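PDB 3B55: succinoglycan biosynthesis protein from Bacillus cereus ATCC 14579, which binds a calcium ion and is probably an enzyme of the erythromycin esterase family, its substrate not established. Local coordinates for residues V350-S353 and P359-T362; G305-V310 and I339-Y344. The protein carries 1 engineered substitution. One frame throughout, in Å; residues are numbered along the deposited sequence.

Contact 1: V350-S353 and P359-T362; sequences VKNS and PYGT
Tyr360 lays its ring against Asn352 at the end of a beta hairpin formed by strands 346-351 and 357-362, near the protein surface. Its CB starts the contact, lying 4.1 Å from Val350 CG1, an apolar touch beside the backbone of Gly361. With CG anti to the carbonyl carbon (chi1 -45°), the ring is sent across to the other strand. Tyr360 CG faces Asn352 CB, at 4.1 Å. CD1 is held more closely: it lies 3.6 Å from Asn352 CB and, at the ring edge, 3.4 Å from Val350 O. Farther out, Tyr360 CE1 sits 3.5 Å from Asn352 ND2. At the tip, Tyr360 OH is 4.2 Å from Asn352 ND2, so the contact fades toward the hydroxyl. ND2 lies over one face of the ring, amide and ring planes 18° apart, a near-parallel packing without a hydrogen bond across the two segments. The amide oxygen is turned back into its own loop, where Asn352 OD1 accepts a hydrogen bond from Glu356 N and a weak one from Asp354 N, bonds that would hold the amide's rotation. Deeper in the hairpin the buried Val350 closes onto the other strand, its CG1 reaching 3.6 Å from Gly361 N.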
# COMPACT_ATOMS: atom_id res chain seq x y z
N VAL A 350 12.86 9.12 -9.26
CA VAL A 350 11.80 10.09 -9.04
C VAL A 350 11.55 10.76 -10.38
O VAL A 350 12.42 10.75 -11.24
CB VAL A 350 12.22 11.15 -8.00
CG1 VAL A 350 13.39 11.99 -8.54
CG2 VAL A 350 11.05 12.05 -7.67
N LYS A 351 10.35 11.31 -10.57
CA LYS A 351 10.04 12.00 -11.82
C LYS A 351 10.71 13.38 -11.78
O LYS A 351 10.56 14.12 -10.81
CB LYS A 351 8.53 12.15 -11.99
CG LYS A 351 7.83 10.84 -12.35
CD LYS A 351 6.35 11.06 -12.63
CE LYS A 351 5.68 9.78 -13.09
NZ LYS A 351 4.19 9.90 -13.09
N ASN A 352 11.44 13.72 -12.84
CA ASN A 352 12.13 15.01 -12.90
C ASN A 352 11.26 16.20 -13.28
O ASN A 352 10.03 16.11 -13.32
CB ASN A 352 13.33 14.93 -13.86
CG ASN A 352 12.93 14.52 -15.26
OD1 ASN A 352 11.76 14.55 -15.63
ND2 ASN A 352 13.92 14.16 -16.06
N SER A 353 11.92 17.32 -13.56
CA SER A 353 11.25 18.56 -13.94
C SER A 353 10.44 18.41 -15.21
O SER A 353 9.55 19.21 -15.48
CB SER A 353 12.27 19.69 -14.09
OG SER A 353 13.27 19.37 -15.03
N PRO A 359 16.71 8.10 -12.14
CA PRO A 359 17.58 8.26 -10.97
C PRO A 359 18.01 9.71 -10.75
O PRO A 359 19.20 10.01 -10.71
CB PRO A 359 18.76 7.37 -11.32
CG PRO A 359 18.88 7.59 -12.81
CD PRO A 359 17.44 7.48 -13.26
N TYR A 360 17.03 10.60 -10.57
CA TYR A 360 17.31 12.02 -10.38
C TYR A 360 17.18 12.47 -8.94
O TYR A 360 17.31 13.65 -8.64
CB TYR A 360 16.37 12.84 -11.27
CG TYR A 360 16.26 12.30 -12.67
CD1 TYR A 360 15.04 11.84 -13.17
CD2 TYR A 360 17.38 12.18 -13.49
CE1 TYR A 360 14.94 11.27 -14.44
CE2 TYR A 360 17.31 11.63 -14.76
CZ TYR A 360 16.08 11.17 -15.23
OH TYR A 360 16.02 10.58 -16.48
N GLY A 361 16.92 11.53 -8.05
CA GLY A 361 16.77 11.89 -6.65
C GLY A 361 18.05 11.70 -5.88
O GLY A 361 18.73 10.68 -6.01
N THR A 362 18.40 12.70 -5.07
CA THR A 362 19.60 12.62 -4.24
C THR A 362 19.20 13.03 -2.84
O THR A 362 18.62 14.10 -2.64
CB THR A 362 20.69 13.56 -4.73
OG1 THR A 362 20.92 13.35 -6.13
CG2 THR A 362 21.99 13.30 -3.97

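Contact 2: G305-V310 and I339-Y344; sequences GHNGHV and IGTSVY
Asn307 points its side-chain amide at the backbone of Gly340 and Thr341, just where strand 301-306 gives way to a short helical turn, 307-310. With CG anti to its carbonyl carbon (chi1 -86°), the amide extends alongside strand 336-344. As modelled, Asn307 OD1 lies 2.7 Å from Thr341 O and ND2 lies 3.4 Å from Thr341 N, pairing acceptor with acceptor and donor with donor. Exchanging the amide's O and N would set a donor against Thr341 O and an acceptor, at longer range, against Thr341 N, so the modelled assignment is doubtful. Asn307 ND2 also rests 3.7 Å from Gly340 CA. Thr341 OG1 stands 3.8 Å from Asn307 ND2, but its hydrogen bonds go to Gly81 O and Ala83 N. Val310 CG2 comes only loosely near Ile339 O, 4.3 Å away. Behind Asn307, the His306 ring caps the helix: ND1 accepts from Gly308 N at 2.9 Å, in the ring plane and nearly straight (173°), while the ring meets calcium ligand His85 edge-to-face. Between the two segments runs strand 77-82 of the central mixed sheet, the backbone of its Glu82 hydrogen-bonding with that of Gly305 and of Asn307; strand 429-433 flanks strand 336-344 on the other side.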
# COMPACT_ATOMS: atom_id res chain seq x y z
N GLY A 305 2.69 -0.36 0.95
CA GLY A 305 2.50 0.90 0.27
C GLY A 305 3.46 1.98 0.75
O GLY A 305 4.41 1.71 1.48
N HIS A 306 3.21 3.22 0.34
CA HIS A 306 4.06 4.36 0.72
C HIS A 306 3.90 4.68 2.22
O HIS A 306 2.83 4.45 2.80
CB HIS A 306 3.67 5.57 -0.14
CG HIS A 306 4.61 6.73 -0.03
ND1 HIS A 306 4.67 7.53 1.09
CD2 HIS A 306 5.52 7.23 -0.90
CE1 HIS A 306 5.58 8.48 0.90
NE2 HIS A 306 6.11 8.32 -0.30
N ASN A 307 4.96 5.20 2.84
CA ASN A 307 4.91 5.57 4.26
C ASN A 307 3.69 6.42 4.58
O ASN A 307 3.07 6.28 5.63
CB ASN A 307 6.17 6.37 4.66
CG ASN A 307 7.34 5.48 5.06
OD1 ASN A 307 8.43 5.97 5.33
ND2 ASN A 307 7.11 4.18 5.12
N GLY A 308 3.34 7.31 3.65
CA GLY A 308 2.20 8.18 3.85
C GLY A 308 0.84 7.52 3.86
O GLY A 308 -0.12 8.10 4.38
N HIS A 309 0.74 6.31 3.31
CA HIS A 309 -0.54 5.62 3.28
C HIS A 309 -0.72 4.57 4.38
O HIS A 309 -1.83 4.05 4.56
CB HIS A 309 -0.78 4.99 1.90
CG HIS A 309 -0.94 5.99 0.80
ND1 HIS A 309 -1.91 6.96 0.80
CD2 HIS A 309 -0.25 6.16 -0.36
CE1 HIS A 309 -1.82 7.69 -0.30
NE2 HIS A 309 -0.82 7.22 -1.02
N VAL A 310 0.35 4.26 5.11
CA VAL A 310 0.26 3.28 6.20
C VAL A 310 0.57 3.89 7.57
O VAL A 310 0.37 3.23 8.59
CB VAL A 310 1.21 2.06 5.99
CG1 VAL A 310 0.82 1.28 4.75
CG2 VAL A 310 2.66 2.52 5.91
N ILE A 339 4.57 -0.40 10.28
CA ILE A 339 6.02 -0.39 10.14
C ILE A 339 6.41 0.56 9.02
O ILE A 339 5.89 0.46 7.91
CB ILE A 339 6.56 -1.79 9.78
CG1 ILE A 339 6.24 -2.77 10.91
CG2 ILE A 339 8.06 -1.72 9.54
CD1 ILE A 339 6.61 -4.20 10.62
N GLY A 340 7.31 1.49 9.31
CA GLY A 340 7.73 2.43 8.29
C GLY A 340 9.21 2.31 8.03
O GLY A 340 9.95 1.85 8.90
N THR A 341 9.65 2.71 6.84
CA THR A 341 11.07 2.67 6.50
C THR A 341 11.58 4.09 6.43
O THR A 341 10.81 5.02 6.18
CB THR A 341 11.33 1.97 5.14
OG1 THR A 341 10.38 2.42 4.16
CG2 THR A 341 11.24 0.46 5.29
N SER A 342 12.88 4.28 6.68
CA SER A 342 13.45 5.61 6.63
C SER A 342 14.84 5.55 6.02
O SER A 342 15.54 4.54 6.09
CB SER A 342 13.50 6.20 8.04
OG SER A 342 13.71 7.60 7.99
N VAL A 343 15.25 6.66 5.41
CA VAL A 343 16.53 6.71 4.74
C VAL A 343 17.44 7.80 5.28
O VAL A 343 17.08 8.51 6.22
CB VAL A 343 16.31 6.93 3.24
CG1 VAL A 343 15.59 5.73 2.63
CG2 VAL A 343 15.49 8.20 3.02
N TYR A 344 18.61 7.93 4.67
CA TYR A 344 19.59 8.92 5.07
C TYR A 344 20.38 9.47 3.88
O TYR A 344 20.22 10.63 3.50
CB TYR A 344 20.54 8.32 6.11
CG TYR A 344 21.60 9.28 6.60
CD1 TYR A 344 21.27 10.56 7.03
CD2 TYR A 344 22.95 8.91 6.62
CE1 TYR A 344 22.24 11.45 7.47
CE2 TYR A 344 23.93 9.79 7.06
CZ TYR A 344 23.57 11.06 7.48
OH TYR A 344 24.54 11.94 7.91

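How the contacts relate
Contact 2 is wholly buried at the C-terminal end of strand 301-306, whereas contact 1 lies partly exposed, about 22 Å from the centre of the chain to its own centre. They share no element, but strand 336-344 of contact 2 runs directly on into strand 346-351 of contact 1, and their nearest atoms are about 7 Å apart. Contact 1 joins neighbouring strands of a small two-stranded sheet through ring, amide and methyl surfaces; contact 2 spans an intervening strand of the main sheet with a polar side chain set against backbone. The calcium ion, bound by His85 and Glu113, lies near both: about 9 Å from the side chain of Asn307 and 11 Å from that of Val350.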